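Local coordinates for protein beta-agarase D (Zobellia galactanivorans, PDB 4ASM) that cleaves the beta-1,4-linkages of agarose at random and with retention of anomeric configuration, through its family GH16 catalytic domain, at residues F190-P193 with P194-D198; N226-S229 with P230-E234; E234-D238 with G239-R243; N174-S177 with Y178-K182. All coordinates share one frame; numbering follows the deposited sequence.

Contact 1. Residues F190-P193 with P194-D198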
# COMPACT_ATOMS: atom_id res chain seq x y z
N PHE A 190 -2.78 8.57 -11.27
CA PHE A 190 -4.18 8.95 -11.58
C PHE A 190 -4.25 10.16 -12.47
O PHE A 190 -3.46 11.08 -12.34
CB PHE A 190 -4.95 9.33 -10.30
CG PHE A 190 -5.05 8.22 -9.28
CD1 PHE A 190 -6.12 7.33 -9.30
CD2 PHE A 190 -4.10 8.12 -8.26
CE1 PHE A 190 -6.21 6.31 -8.33
CE2 PHE A 190 -4.20 7.13 -7.30
CZ PHE A 190 -5.25 6.23 -7.34
N ILE A 191 -5.27 10.17 -13.33
CA ILE A 191 -5.85 11.44 -13.76
C ILE A 191 -7.04 11.68 -12.85
O ILE A 191 -7.87 10.80 -12.65
CB ILE A 191 -6.35 11.41 -15.22
CG1 ILE A 191 -5.27 10.86 -16.15
CG2 ILE A 191 -6.73 12.83 -15.67
CD1 ILE A 191 -5.62 10.96 -17.66
N ARG A 192 -7.10 12.88 -12.28
CA ARG A 192 -8.20 13.26 -11.39
C ARG A 192 -9.44 13.57 -12.22
O ARG A 192 -9.32 13.85 -13.41
CB ARG A 192 -7.83 14.50 -10.56
CG ARG A 192 -6.55 14.45 -9.73
CD ARG A 192 -6.47 13.21 -8.88
NE ARG A 192 -7.71 13.01 -8.13
CZ ARG A 192 -8.08 11.86 -7.58
NH1 ARG A 192 -7.30 10.77 -7.68
NH2 ARG A 192 -9.23 11.80 -6.93
N PRO A 193 -10.63 13.54 -11.59
CA PRO A 193 -11.80 14.05 -12.30
C PRO A 193 -11.50 15.44 -12.86
O PRO A 193 -10.76 16.21 -12.23
CB PRO A 193 -12.85 14.15 -11.20
CG PRO A 193 -12.50 13.01 -10.29
CD PRO A 193 -11.00 13.06 -10.24
N PRO A 194 -12.10 15.78 -14.01
CA PRO A 194 -13.17 15.06 -14.71
C PRO A 194 -12.81 13.77 -15.46
O PRO A 194 -13.65 12.86 -15.57
CB PRO A 194 -13.70 16.10 -15.70
CG PRO A 194 -12.56 17.06 -15.94
CD PRO A 194 -11.76 17.07 -14.66
N ASN A 195 -11.59 13.70 -15.99
CA ASN A 195 -11.18 12.55 -16.80
C ASN A 195 -10.53 11.47 -15.95
O ASN A 195 -9.36 11.11 -16.17
CB ASN A 195 -10.24 12.98 -17.93
CG ASN A 195 -9.98 11.87 -18.93
OD1 ASN A 195 -10.75 10.94 -19.06
ND2 ASN A 195 -8.85 11.96 -19.62
N PHE A 196 -11.28 10.96 -14.98
CA PHE A 196 -10.71 10.05 -13.98
C PHE A 196 -10.17 8.76 -14.61
O PHE A 196 -10.90 8.04 -15.31
CB PHE A 196 -11.71 9.70 -12.88
CG PHE A 196 -11.14 8.77 -11.84
CD1 PHE A 196 -10.24 9.25 -10.90
CD2 PHE A 196 -11.44 7.42 -11.86
CE1 PHE A 196 -9.69 8.40 -9.95
CE2 PHE A 196 -10.89 6.55 -10.90
CZ PHE A 196 -10.00 7.06 -9.96
N LYS A 197 -8.90 8.48 -14.31
CA LYS A 197 -8.25 7.23 -14.72
C LYS A 197 -7.30 6.79 -13.62
O LYS A 197 -6.69 7.62 -12.95
CB LYS A 197 -7.47 7.41 -16.02
CG LYS A 197 -8.34 7.83 -17.18
CD LYS A 197 -7.60 7.77 -18.49
CE LYS A 197 -8.49 8.26 -19.62
NZ LYS A 197 -9.59 7.32 -19.92
N ASP A 198 -7.18 5.47 -13.46
CA ASP A 198 -6.37 4.87 -12.40
C ASP A 198 -5.51 3.76 -13.00
O ASP A 198 -6.03 2.85 -13.63
CB ASP A 198 -7.33 4.32 -11.34
CG ASP A 198 -6.61 3.64 -10.17
OD1 ASP A 198 -5.38 3.69 -10.09
OD2 ASP A 198 -7.32 3.07 -9.32
O HOH W 1 -9.31 15.40 -15.71
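I191 and K197 form the hydrogen-bonded pair at the loop end of the beta hairpin made by strands 183-191 and 197-199 of the GH16 domain. I191 N gives its hydrogen to K197 O at 2.9 Å, and K197 N returns one to I191 O. F190 and D198 are the non-hydrogen-bonded pair beyond, and F196 CA leans on I191 O in a CA-H...O contact.

Side-chain packing lies on both faces. On the I191 side, CD1 runs alongside the K197 chain at CD, 3.8 Å away, while CB and CG2 rest against N195 O. On the F190 side, the rings of F190 and F196 lie side by side, CD1 to CE1 at 3.8 Å, and P193 CD touches F196 CD1. With CG anti to the carbonyl carbon (chi1 -61°), the F190 ring swings across to the D198 carboxylate, whose plane is turned 31° from it; F190 CE1 comes 3.3 Å from D198 OD1. An alanine at F190 is likely to leave the F196 ring and the D198 carboxylate without the ring they both touch.

R192, a substrate-binding residue by similarity, brings NH1 to the edge of the F196 ring, 4.1 Å from CE1. The loop carries a cis peptide before P194 and an inverse gamma turn at N195, and one water links R192 O to N195 N, accepting from the latter at 2.9 Å.

Contact 2. Residues N226-S229 with P230-E234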
# COMPACT_ATOMS: atom_id res chain seq x y z
N ASN A 226 11.96 1.28 -0.97
CA ASN A 226 13.02 2.25 -1.20
C ASN A 226 12.65 3.01 -2.45
O ASN A 226 12.64 2.45 -3.57
CB ASN A 226 14.38 1.55 -1.33
CG ASN A 226 15.55 2.53 -1.44
OD1 ASN A 226 15.45 3.68 -1.00
ND2 ASN A 226 16.64 2.08 -2.07
N TRP A 227 12.25 4.27 -2.26
CA TRP A 227 11.89 5.16 -3.36
C TRP A 227 13.17 5.87 -3.76
O TRP A 227 13.64 6.81 -3.09
CB TRP A 227 10.78 6.11 -2.91
CG TRP A 227 10.32 7.08 -3.94
CD1 TRP A 227 10.63 7.10 -5.28
CD2 TRP A 227 9.44 8.18 -3.71
NE1 TRP A 227 10.00 8.16 -5.89
CE2 TRP A 227 9.27 8.84 -4.94
CE3 TRP A 227 8.78 8.68 -2.58
CZ2 TRP A 227 8.47 9.98 -5.07
CZ3 TRP A 227 8.01 9.79 -2.70
CH2 TRP A 227 7.84 10.43 -3.94
N VAL A 228 13.79 5.35 -4.81
CA VAL A 228 15.15 5.70 -5.18
C VAL A 228 15.20 7.00 -5.96
O VAL A 228 16.08 7.86 -5.72
CB VAL A 228 15.77 4.55 -6.03
CG1 VAL A 228 17.18 4.92 -6.53
CG2 VAL A 228 15.84 3.30 -5.20
N SER A 229 14.26 7.16 -6.88
CA SER A 229 14.31 8.24 -7.85
C SER A 229 12.93 8.43 -8.44
O SER A 229 12.00 7.70 -8.08
CB SER A 229 15.29 7.85 -8.96
OG SER A 229 14.70 6.82 -9.75
N PRO A 230 12.77 9.38 -9.36
CA PRO A 230 11.49 9.48 -10.07
C PRO A 230 11.03 8.19 -10.77
O PRO A 230 9.85 8.03 -11.05
CB PRO A 230 11.75 10.58 -11.11
CG PRO A 230 12.78 11.44 -10.45
CD PRO A 230 13.70 10.47 -9.75
N THR A 231 11.95 7.27 -11.00
CA THR A 231 11.64 6.22 -11.93
C THR A 231 11.95 4.82 -11.34
O THR A 231 11.71 3.80 -11.98
CB THR A 231 12.36 6.68 -13.22
OG1 THR A 231 11.44 6.99 -14.30
CG2 THR A 231 13.56 5.96 -13.54
N ARG A 232 12.39 4.77 -10.08
CA ARG A 232 12.79 3.48 -9.46
C ARG A 232 12.26 3.26 -8.05
O ARG A 232 12.45 4.12 -7.17
CB ARG A 232 14.31 3.26 -9.50
CG ARG A 232 14.77 1.90 -8.92
CD ARG A 232 16.26 1.75 -9.11
NE ARG A 232 16.88 0.63 -8.40
CZ ARG A 232 17.61 -0.34 -8.97
NH1 ARG A 232 17.74 -0.39 -10.30
NH2 ARG A 232 18.18 -1.26 -8.21
N LEU A 233 11.64 2.09 -7.85
CA LEU A 233 11.14 1.63 -6.54
C LEU A 233 11.69 0.25 -6.26
O LEU A 233 11.75 -0.58 -7.16
CB LEU A 233 9.61 1.48 -6.55
CG LEU A 233 8.76 2.67 -6.97
CD1 LEU A 233 7.26 2.31 -7.00
CD2 LEU A 233 9.02 3.88 -6.07
N GLU A 234 12.05 -0.00 -5.00
CA GLU A 234 12.50 -1.34 -4.59
C GLU A 234 11.68 -1.76 -3.38
O GLU A 234 11.44 -0.93 -2.49
CB GLU A 234 13.97 -1.32 -4.19
CG GLU A 234 14.92 -0.86 -5.29
CD GLU A 234 16.28 -0.42 -4.78
OE1 GLU A 234 16.51 -0.44 -3.55
OE2 GLU A 234 17.12 -0.06 -5.63
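The indole of W227 meets L233 obliquely, CD1 to CD2 at 3.7 Å, while R232 O lies in the plane of the ring at its edge. Y131 meets the same indole with its own ring, and I161 of strand 159-166 touches both W227 and L233. The second flat group, the guanidinium of R232, has E234 OE2 in its plane at one edge and V228 CG2 near its plane. The third is the E234 carboxylate, with the N226 amide turned 69° against it.

All this belongs to the beta hairpin of strands 220-229 and 232-237 in the GH16 domain, their short axes 158° apart. N226 and E234 form a hydrogen-bonded pair, N226 N to E234 O at 2.7 Å with E234 N answering to N226 O; V228 N adds a bond to R232 O.

Side chains repeat that pairing on the N226 and E234 face. N226 ND2 donates to E234 OE1 at 2.9 Å, reaching it from above the carboxylate plane. R232 grips the other oxygen side-on: NE comes in on the anti lone pair of OE2 at 2.9 Å, and NH2 shares that atom, in a salt bridge. Its chain, extended from CG to NE, runs beside V228 to get there, and NH1 turns to D246. Both carboxylate oxygens of the buried E234 are thus held.

At the turn, S229 OG accepts from T231 N at 3.1 Å.

Contact 3. Residues E234-D238 with G239-R243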
# COMPACT_ATOMS: atom_id res chain seq x y z
N GLU A 234 12.05 -0.00 -5.00
CA GLU A 234 12.50 -1.34 -4.59
C GLU A 234 11.68 -1.76 -3.38
O GLU A 234 11.44 -0.93 -2.49
CB GLU A 234 13.97 -1.32 -4.19
CG GLU A 234 14.92 -0.86 -5.29
CD GLU A 234 16.28 -0.42 -4.78
OE1 GLU A 234 16.51 -0.44 -3.55
OE2 GLU A 234 17.12 -0.06 -5.63
N TYR A 235 11.23 -3.02 -3.36
CA TYR A 235 10.38 -3.54 -2.29
C TYR A 235 11.13 -4.60 -1.48
O TYR A 235 11.93 -5.35 -2.04
CB TYR A 235 9.09 -4.16 -2.85
CG TYR A 235 8.18 -3.17 -3.50
CD1 TYR A 235 8.39 -2.74 -4.80
CD2 TYR A 235 7.11 -2.64 -2.79
CE1 TYR A 235 7.54 -1.80 -5.38
CE2 TYR A 235 6.25 -1.72 -3.36
CZ TYR A 235 6.48 -1.30 -4.66
OH TYR A 235 5.66 -0.35 -5.23
N PHE A 236 10.85 -4.63 -0.18
CA PHE A 236 11.56 -5.50 0.77
C PHE A 236 10.55 -6.13 1.71
O PHE A 236 9.64 -5.45 2.20
CB PHE A 236 12.55 -4.69 1.61
CG PHE A 236 13.58 -3.97 0.78
CD1 PHE A 236 13.26 -2.76 0.17
CD2 PHE A 236 14.84 -4.50 0.60
CE1 PHE A 236 14.18 -2.09 -0.63
CE2 PHE A 236 15.78 -3.83 -0.21
CZ PHE A 236 15.45 -2.62 -0.81
N VAL A 237 10.71 -7.44 1.95
CA VAL A 237 9.89 -8.18 2.92
C VAL A 237 10.84 -8.96 3.80
O VAL A 237 11.69 -9.73 3.30
CB VAL A 237 8.89 -9.13 2.23
CG1 VAL A 237 8.10 -9.91 3.30
CG2 VAL A 237 7.93 -8.34 1.37
N ASP A 238 10.71 -8.75 5.10
CA ASP A 238 11.55 -9.41 6.09
C ASP A 238 13.05 -9.29 5.79
O ASP A 238 13.84 -10.25 5.91
CB ASP A 238 11.11 -10.87 6.26
CG ASP A 238 9.77 -10.99 6.95
OD1 ASP A 238 9.34 -10.03 7.62
OD2 ASP A 238 9.12 -12.05 6.80
N GLY A 239 13.45 -8.09 5.37
CA GLY A 239 14.85 -7.80 5.12
C GLY A 239 15.42 -8.22 3.77
O GLY A 239 16.59 -8.00 3.50
N GLN A 240 14.58 -8.83 2.94
CA GLN A 240 15.02 -9.35 1.64
C GLN A 240 14.43 -8.48 0.55
O GLN A 240 13.24 -8.20 0.58
CB GLN A 240 14.52 -10.79 1.48
CG GLN A 240 14.93 -11.46 0.18
CD GLN A 240 14.21 -12.79 -0.04
OE1 GLN A 240 12.98 -12.90 0.05
NE2 GLN A 240 15.00 -13.80 -0.35
N MET A 241 15.24 -8.04 -0.40
CA MET A 241 14.71 -7.33 -1.56
C MET A 241 13.89 -8.32 -2.39
O MET A 241 14.39 -9.41 -2.71
CB MET A 241 15.82 -6.70 -2.41
CG MET A 241 15.23 -5.70 -3.36
SD MET A 241 16.43 -4.89 -4.41
CE MET A 241 17.56 -4.23 -3.23
N VAL A 242 12.65 -7.96 -2.72
CA VAL A 242 11.78 -8.89 -3.45
C VAL A 242 11.29 -8.38 -4.81
O VAL A 242 10.78 -9.16 -5.60
CB VAL A 242 10.56 -9.33 -2.60
CG1 VAL A 242 11.02 -10.15 -1.39
CG2 VAL A 242 9.70 -8.13 -2.17
N ARG A 243 11.42 -7.09 -5.07
CA ARG A 243 10.94 -6.53 -6.33
C ARG A 243 11.59 -5.18 -6.63
O ARG A 243 11.85 -4.40 -5.71
CB ARG A 243 9.42 -6.34 -6.30
CG ARG A 243 8.83 -5.92 -7.66
CD ARG A 243 7.39 -6.28 -7.73
NE ARG A 243 6.60 -5.49 -8.67
CZ ARG A 243 6.09 -5.94 -9.81
NH1 ARG A 243 6.31 -7.19 -10.23
NH2 ARG A 243 5.31 -5.15 -10.54
O HOH W 2 11.14 -12.23 2.08
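Y235 faces two residues at once: its N donates to R243 O at 2.8 Å and its O accepts from V242 N at 2.8 Å. One step on, F236 pairs with M241 in a non-hydrogen-bonded pair, so the register slips by one; the short strand axes run 129° apart in direction. V237 and Q240 then bond both ways, V237 N to Q240 O and Q240 N to V237 O, the latter approached from above the carbonyl plane. D238 and G239 fill the corner of the turn; a CB on G239 would run into D238 O.

This is a hairpin with a two-residue loop, a type I' turn from V237 to Q240, and a classic beta bulge, V242 and R243 opposite Y235, between strands 232-237 and 240-246 of the GH16 domain. On the F236 side, M241 lies alongside the ring: CG sits off-centre over it, 4.2 Å from the centroid and 29° from the normal, and SD makes an oblique Met-aromatic contact. The bend at chi3 (-55°) turns CE back to F236 CE2, 3.5 Å away.

On the other face, Y235 CD1 packs against R243 CB at 4.0 Å, and R243 O lies in the ring plane at the edge. Y235 OH bonds to S186 O, while the R243 guanidinium reaches D203. V242 CG2 bridges V237 CG2 and Y235 CB. One water donates to both V237 O and Q240 OE1, each at 2.8 Å.

Contact 4. Residues N174-S177 with Y178-K182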
# COMPACT_ATOMS: atom_id res chain seq x y z
N ASN A 174 -12.60 -19.88 3.35
CA ASN A 174 -11.55 -19.86 2.32
C ASN A 174 -11.88 -19.14 1.01
O ASN A 174 -11.16 -19.30 0.04
CB ASN A 174 -11.00 -21.28 2.02
CG ASN A 174 -10.00 -21.72 3.03
OD1 ASN A 174 -9.01 -21.03 3.27
ND2 ASN A 174 -10.24 -22.86 3.65
N ARG A 175 -12.92 -18.31 1.02
CA ARG A 175 -13.33 -17.61 -0.21
C ARG A 175 -12.27 -16.63 -0.75
O ARG A 175 -12.29 -16.26 -1.92
CB ARG A 175 -14.65 -16.90 0.01
CG ARG A 175 -14.58 -15.69 0.92
CD ARG A 175 -16.00 -15.29 1.28
NE ARG A 175 -15.99 -14.19 2.23
CZ ARG A 175 -15.67 -14.29 3.52
NH1 ARG A 175 -15.32 -15.50 4.05
NH2 ARG A 175 -15.69 -13.21 4.28
N ASN A 176 -11.36 -16.21 0.13
CA ASN A 176 -10.26 -15.30 -0.22
C ASN A 176 -8.88 -16.00 -0.23
O ASN A 176 -7.86 -15.34 -0.22
CB ASN A 176 -10.24 -14.13 0.77
CG ASN A 176 -9.40 -12.97 0.29
OD1 ASN A 176 -9.58 -12.47 -0.81
ND2 ASN A 176 -8.47 -12.51 1.14
N SER A 177 -8.86 -17.33 -0.22
CA SER A 177 -7.62 -18.11 -0.29
C SER A 177 -6.65 -17.74 -1.43
O SER A 177 -5.44 -17.82 -1.25
CB SER A 177 -7.92 -19.62 -0.28
OG SER A 177 -8.52 -20.05 -1.49
N TYR A 178 -7.17 -17.34 -2.59
CA TYR A 178 -6.30 -17.02 -3.73
C TYR A 178 -5.47 -15.80 -3.41
O TYR A 178 -4.28 -15.74 -3.78
CB TYR A 178 -7.15 -16.77 -4.97
CG TYR A 178 -6.39 -16.46 -6.23
CD1 TYR A 178 -5.98 -15.15 -6.53
CD2 TYR A 178 -6.15 -17.46 -7.19
CE1 TYR A 178 -5.30 -14.86 -7.73
CE2 TYR A 178 -5.48 -17.18 -8.37
CZ TYR A 178 -5.06 -15.89 -8.63
OH TYR A 178 -4.41 -15.64 -9.82
N PHE A 179 -6.08 -14.82 -2.74
CA PHE A 179 -5.40 -13.54 -2.44
C PHE A 179 -4.63 -13.56 -1.14
O PHE A 179 -3.64 -12.83 -1.02
CB PHE A 179 -6.39 -12.37 -2.50
CG PHE A 179 -7.01 -12.21 -3.83
CD1 PHE A 179 -6.29 -11.69 -4.90
CD2 PHE A 179 -8.31 -12.67 -4.06
CE1 PHE A 179 -6.87 -11.59 -6.18
CE2 PHE A 179 -8.89 -12.57 -5.31
CZ PHE A 179 -8.15 -12.03 -6.37
N ALA A 180 -5.05 -14.40 -0.19
CA ALA A 180 -4.43 -14.40 1.14
C ALA A 180 -2.95 -14.76 1.13
O ALA A 180 -2.21 -14.38 2.04
CB ALA A 180 -5.22 -15.31 2.09
N SER A 181 -2.52 -15.53 0.13
CA SER A 181 -1.12 -15.95 0.02
C SER A 181 -0.21 -14.90 -0.62
O SER A 181 0.99 -15.11 -0.73
CB SER A 181 -1.01 -17.26 -0.78
OG SER A 181 -1.45 -17.02 -2.09
N LYS A 182 -0.77 -13.75 -1.01
CA LYS A 182 0.01 -12.75 -1.76
C LYS A 182 0.05 -11.38 -1.08
O LYS A 182 -0.85 -11.02 -0.30
CB LYS A 182 -0.57 -12.60 -3.18
CG LYS A 182 -0.58 -13.93 -3.98
CD LYS A 182 0.85 -14.49 -4.18
CE LYS A 182 0.93 -15.67 -5.17
NZ LYS A 182 0.35 -16.90 -4.59
O HOH W 3 -9.98 -16.68 -3.36
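N176 O accepts from two amides of the following turn: A180 N at 3.0 Å, arriving nearly along the C=O axis, and F179 N at 3.1 Å, a weak bond with a bent angle of 130°. R175 O is served by a water that donates to it at 2.8 Å and accepts from Y178 N, so the amide of Y178 is satisfied through solvent. Just upstream S177 N bonds to N174 O.

These bonds join a type I beta turn, N174 to S177, to the short helix 177-180, in the long link between strands 159-166 and 183-191 of the GH16 domain. Just past the helix, K182 N bonds back to F179 O, and K182 NZ donates to S181 OG.

The buried N176 side chain crosses F179 at about a right angle. CG stands anti to the backbone N (chi1 -165°), which brings OD1 to the edge of the F179 ring, 3.5 Å from CD2 and near its plane. ND2 is turned to G169 O, to which it donates. A leucine in place of N176 has no amide, and would probably leave G169 O short of this donor and the F179 ring edge without its polar neighbour.

F179 is held on other sides as well: Y178 CD1 stands over the centre of one face, and W330 meets the ring edge-to-face. Y178 OH is hydrogen-bonded to the hydroxyl of Y282. R175, turned away, forms salt bridges with D173 and E342.

Contacts 2 and 3 are successive hairpins sharing strand 232-237 and E234; they touch where N226 CB meets F236 CE1. Contact 3 is the more buried, and its side chains meet mainly through apolar and Met-aromatic packing; contact 2, partly buried, adds an amide and a salt bridge on one carboxylate. Contact 1 is also a hairpin but lies at the surface, its centre about 31 Å from that of contact 3, with prolines and water at its loop and an arginine inferred by similarity to bind substrate. Contact 4 alone has no strand pairing: helix 177-180 leads into strand 183-191 of contact 1, and its links are helix-type backbone bonds, a water bridge and an amide at a ring edge.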